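Local coordinates for protein type II restriction enzyme NlaIV (PDB 6QM2) that cleaves double-stranded DNA within the sequence GGNNCC, cutting at the centre of the site to leave blunt ends with 5'-phosphates, at residues L17-Q28 / G136-W144. Numbering follows the deposited sequence. Where two conformers were deposited one is given.
Sequences LDEEKILSANGQ and GNVTIKDLW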
loop_
_atom_site.group_PDB
_atom_site.type_symbol
_atom_site.label_atom_id
_atom_site.label_comp_id
_atom_site.label_asym_id
_atom_site.label_seq_id
_atom_site.Cartn_x
_atom_site.Cartn_y
_atom_site.Cartn_z
ATOM N N LEU A 17 26.457 5.651 9.908
ATOM C CA LEU A 17 27.441 5.122 8.969
ATOM C C LEU A 17 28.520 4.283 9.678
ATOM O O LEU A 17 28.850 3.187 9.213
ATOM C CB LEU A 17 28.069 6.270 8.156
ATOM C CG LEU A 17 28.362 6.031 6.674
ATOM C CD1 LEU A 17 27.105 5.637 5.911
ATOM C CD2 LEU A 17 28.979 7.282 6.066
ATOM N N ASP A 18 29.033 4.785 10.807
ATOM C CA ASP A 18 30.180 4.182 11.521
ATOM C C ASP A 18 29.814 3.314 12.732
ATOM O O ASP A 18 30.418 2.261 12.949
ATOM C CB ASP A 18 31.135 5.283 11.994
ATOM C CG ASP A 18 31.545 6.231 10.878
ATOM O OD1 ASP A 18 31.650 5.791 9.710
ATOM O OD2 ASP A 18 31.765 7.423 11.174
ATOM N N GLU A 19 28.836 3.767 13.515
ATOM C CA GLU A 19 28.486 3.145 14.796
ATOM C C GLU A 19 27.406 2.065 14.626
ATOM O O GLU A 19 27.540 0.958 15.150
ATOM C CB GLU A 19 28.035 4.234 15.780
ATOM C CG GLU A 19 28.345 3.958 17.245
ATOM C CD GLU A 19 28.261 5.205 18.118
ATOM O OE1 GLU A 19 28.791 6.270 17.717
ATOM O OE2 GLU A 19 27.675 5.118 19.218
ATOM N N GLU A 20 26.343 2.398 13.897
ATOM C CA GLU A 20 25.300 1.432 13.512
ATOM C C GLU A 20 25.796 0.454 12.440
ATOM O O GLU A 20 25.351 -0.694 12.405
ATOM C CB GLU A 20 24.058 2.177 12.993
ATOM C CG GLU A 20 22.867 1.317 12.580
ATOM C CD GLU A 20 22.226 0.588 13.740
ATOM O OE1 GLU A 20 21.929 1.236 14.765
ATOM O OE2 GLU A 20 22.004 -0.632 13.620
ATOM N N LYS A 21 26.701 0.926 11.573
ATOM C CA LYS A 21 27.192 0.178 10.403
ATOM C C LYS A 21 26.018 -0.156 9.480
ATOM O O LYS A 21 25.729 -1.319 9.196
ATOM C CB LYS A 21 27.988 -1.073 10.816
ATOM C CG LYS A 21 29.270 -0.761 11.580
ATOM C CD LYS A 21 29.640 -1.868 12.558
ATOM C CE LYS A 21 30.789 -1.460 13.465
ATOM N NZ LYS A 21 30.779 -2.253 14.724
ATOM N N ILE A 22 25.350 0.905 9.031
ATOM C CA ILE A 22 24.118 0.805 8.243
ATOM C C ILE A 22 24.340 0.177 6.858
ATOM O O ILE A 22 23.467 -0.540 6.368
ATOM C CB ILE A 22 23.425 2.196 8.118
ATOM C CG1 ILE A 22 21.940 2.068 7.742
ATOM C CG2 ILE A 22 24.165 3.109 7.143
ATOM C CD1 ILE A 22 21.037 1.721 8.905
ATOM N N LEU A 23 25.501 0.418 6.246
ATOM C CA LEU A 23 25.784 -0.091 4.896
ATOM C C LEU A 23 25.916 -1.614 4.837
ATOM O O LEU A 23 25.515 -2.233 3.850
ATOM C CB LEU A 23 27.047 0.556 4.321
ATOM C CG LEU A 23 27.016 2.073 4.120
ATOM C CD1 LEU A 23 28.317 2.519 3.469
ATOM C CD2 LEU A 23 25.816 2.519 3.291
ATOM N N SER A 24 26.477 -2.203 5.891
ATOM C CA SER A 24 26.619 -3.658 6.007
ATOM C C SER A 24 25.480 -4.334 6.795
ATOM O O SER A 24 25.475 -5.558 6.934
ATOM C CB SER A 24 27.975 -3.981 6.648
ATOM O OG SER A 24 28.176 -3.211 7.821
ATOM N N ALA A 25 24.515 -3.555 7.289
ATOM C CA ALA A 25 23.425 -4.091 8.116
ATOM C C ALA A 25 22.382 -4.827 7.286
ATOM O O ALA A 25 22.218 -4.555 6.092
ATOM C CB ALA A 25 22.756 -2.979 8.915
ATOM N N ASN A 26 21.685 -5.758 7.934
ATOM C CA ASN A 26 20.611 -6.527 7.311
ATOM C C ASN A 26 19.328 -6.285 8.102
ATOM O O ASN A 26 19.376 -6.015 9.303
ATOM C CB ASN A 26 20.964 -8.020 7.280
ATOM C CG ASN A 26 22.080 -8.342 6.293
ATOM O OD1 ASN A 26 22.149 -7.774 5.201
ATOM N ND2 ASN A 26 22.953 -9.266 6.673
ATOM N N GLY A 27 18.190 -6.377 7.418
ATOM C CA GLY A 27 16.880 -6.131 8.030
ATOM C C GLY A 27 15.753 -6.737 7.219
ATOM O O GLY A 27 15.973 -7.192 6.099
ATOM N N GLN A 28 14.545 -6.738 7.780
ATOM C CA GLN A 28 13.386 -7.358 7.128
ATOM C C GLN A 28 12.065 -7.046 7.837
ATOM O O GLN A 28 12.025 -6.917 9.061
ATOM C CB GLN A 28 13.573 -8.877 7.053
ATOM C CG GLN A 28 14.056 -9.518 8.349
ATOM C CD GLN A 28 14.118 -11.029 8.262
ATOM O OE1 GLN A 28 13.549 -11.729 9.100
ATOM N NE2 GLN A 28 14.806 -11.542 7.241
ATOM N N GLY A 136 13.350 -11.401 0.712
ATOM C CA GLY A 136 12.770 -10.367 1.577
ATOM C C GLY A 136 13.719 -9.646 2.530
ATOM O O GLY A 136 13.259 -8.879 3.382
ATOM N N ASN A 137 15.026 -9.885 2.394
ATOM C CA ASN A 137 16.027 -9.229 3.235
ATOM C C ASN A 137 16.318 -7.823 2.706
ATOM O O ASN A 137 16.797 -7.661 1.580
ATOM C CB ASN A 137 17.320 -10.048 3.284
ATOM C CG ASN A 137 18.178 -9.709 4.492
ATOM O OD1 ASN A 137 19.313 -9.253 4.353
ATOM N ND2 ASN A 137 17.631 -9.922 5.686
ATOM N N VAL A 138 16.016 -6.817 3.526
ATOM C CA VAL A 138 16.240 -5.407 3.187
ATOM C C VAL A 138 17.666 -5.008 3.560
ATOM O O VAL A 138 18.143 -5.349 4.645
ATOM C CB VAL A 138 15.259 -4.474 3.939
ATOM C CG1 VAL A 138 15.486 -3.015 3.545
ATOM C CG2 VAL A 138 13.809 -4.884 3.685
ATOM N N THR A 139 18.335 -4.287 2.663
ATOM C CA THR A 139 19.653 -3.707 2.940
ATOM C C THR A 139 19.700 -2.252 2.466
ATOM O O THR A 139 19.012 -1.884 1.511
ATOM C CB THR A 139 20.794 -4.504 2.263
ATOM O OG1 THR A 139 20.626 -4.499 0.839
ATOM C CG2 THR A 139 20.819 -5.939 2.761
ATOM N N ILE A 140 20.509 -1.440 3.146
ATOM C CA ILE A 140 20.734 -0.045 2.771
ATOM C C ILE A 140 22.005 0.011 1.931
ATOM O O ILE A 140 23.110 0.032 2.470
ATOM C CB ILE A 140 20.869 0.869 4.015
ATOM C CG1 ILE A 140 19.705 0.646 5.004
ATOM C CG2 ILE A 140 20.981 2.333 3.598
ATOM C CD1 ILE A 140 18.314 0.740 4.407
ATOM N N LYS A 141 21.840 0.017 0.612
ATOM C CA LYS A 141 22.977 0.041 -0.322
ATOM C C LYS A 141 23.752 1.359 -0.288
ATOM O O LYS A 141 24.978 1.356 -0.384
ATOM C CB LYS A 141 22.521 -0.261 -1.758
ATOM C CG LYS A 141 22.155 -1.726 -1.996
ATOM C CD LYS A 141 21.949 -2.036 -3.476
ATOM C CE LYS A 141 23.268 -2.214 -4.222
ATOM N NZ LYS A 141 23.134 -1.942 -5.681
ATOM N N ASP A 142 23.033 2.474 -0.164
ATOM C CA ASP A 142 23.637 3.805 -0.055
ATOM C C ASP A 142 22.938 4.644 1.017
ATOM O O ASP A 142 21.768 4.416 1.338
ATOM C CB ASP A 142 23.547 4.539 -1.396
ATOM C CG ASP A 142 24.523 4.007 -2.431
ATOM O OD1 ASP A 142 25.739 3.990 -2.151
ATOM O OD2 ASP A 142 24.076 3.631 -3.538
ATOM N N LEU A 143 23.676 5.604 1.569
ATOM C CA LEU A 143 23.120 6.614 2.473
ATOM C C LEU A 143 23.729 7.970 2.131
ATOM O O LEU A 143 24.934 8.068 1.888
ATOM C CB LEU A 143 23.398 6.259 3.936
ATOM C CG LEU A 143 22.624 7.069 4.987
ATOM C CD1 LEU A 143 21.152 6.679 5.013
ATOM C CD2 LEU A 143 23.222 6.899 6.376
ATOM N N TRP A 144 22.889 9.004 2.104
ATOM C CA TRP A 144 23.323 10.369 1.801
ATOM C C TRP A 144 22.765 11.368 2.805
ATOM O O TRP A 144 21.689 11.156 3.371
ATOM C CB TRP A 144 22.843 10.797 0.416
ATOM C CG TRP A 144 23.404 10.038 -0.744
ATOM C CD1 TRP A 144 24.589 10.270 -1.381
ATOM C CD2 TRP A 144 22.775 8.959 -1.445
ATOM N NE1 TRP A 144 24.745 9.391 -2.427
ATOM C CE2 TRP A 144 23.648 8.574 -2.488
ATOM C CE3 TRP A 144 21.563 8.272 -1.287
ATOM C CZ2 TRP A 144 23.346 7.532 -3.371
ATOM C CZ3 TRP A 144 21.262 7.235 -2.168
ATOM C CH2 TRP A 144 22.150 6.877 -3.197
#
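G27 and V138 meet as a single antiparallel, hydrogen-bonded pair: G27 N donates to V138 O at 3.0 Å, and V138 N returns the bond to G27 O at 2.6 Å. The side chain of V138 leans on the same carbonyl, its CB 3.5 Å from G27 O. Away from this bridge, mostly apolar side chains carry the contact. I22 lies obliquely over I140, with CG1 of I22 3.8 Å from CG1 of I140. The torsions divide the work of the isoleucine: with CG1 of I22 anti to the backbone N (chi1 -160°), that branch reaches I140 while its CG2 turns to L143, 4.0 Å from CD2 of L143. The same CD2 of L143 also receives CD1 of L17 at 4.1 Å, so one leucine methyl touches both L17, on helix 9-18, and I22. L23 uses its CD2 against backbone, 3.8 Å from I140 O and 3.9 Å from K141 O. The buried I22, I140 and L143 have further partners: I22 touches W53 of helix 44-60, and I140 and L143 pack on F128 of strand 124-132. A classic beta bulge, K141 and D142 facing G129, interrupts strand 138-147 next to L23. The principle illustrated, in an enzyme of the PDDEXK clan, is a mixed sheet whose outermost strand within this chain is joined through V138 and G27 to the start of strand 27-33; G27 and Q28 also pair antiparallel with a strand of the second subunit, and I140 packs on L33 of that subunit, so the contact is part of the subunit interface.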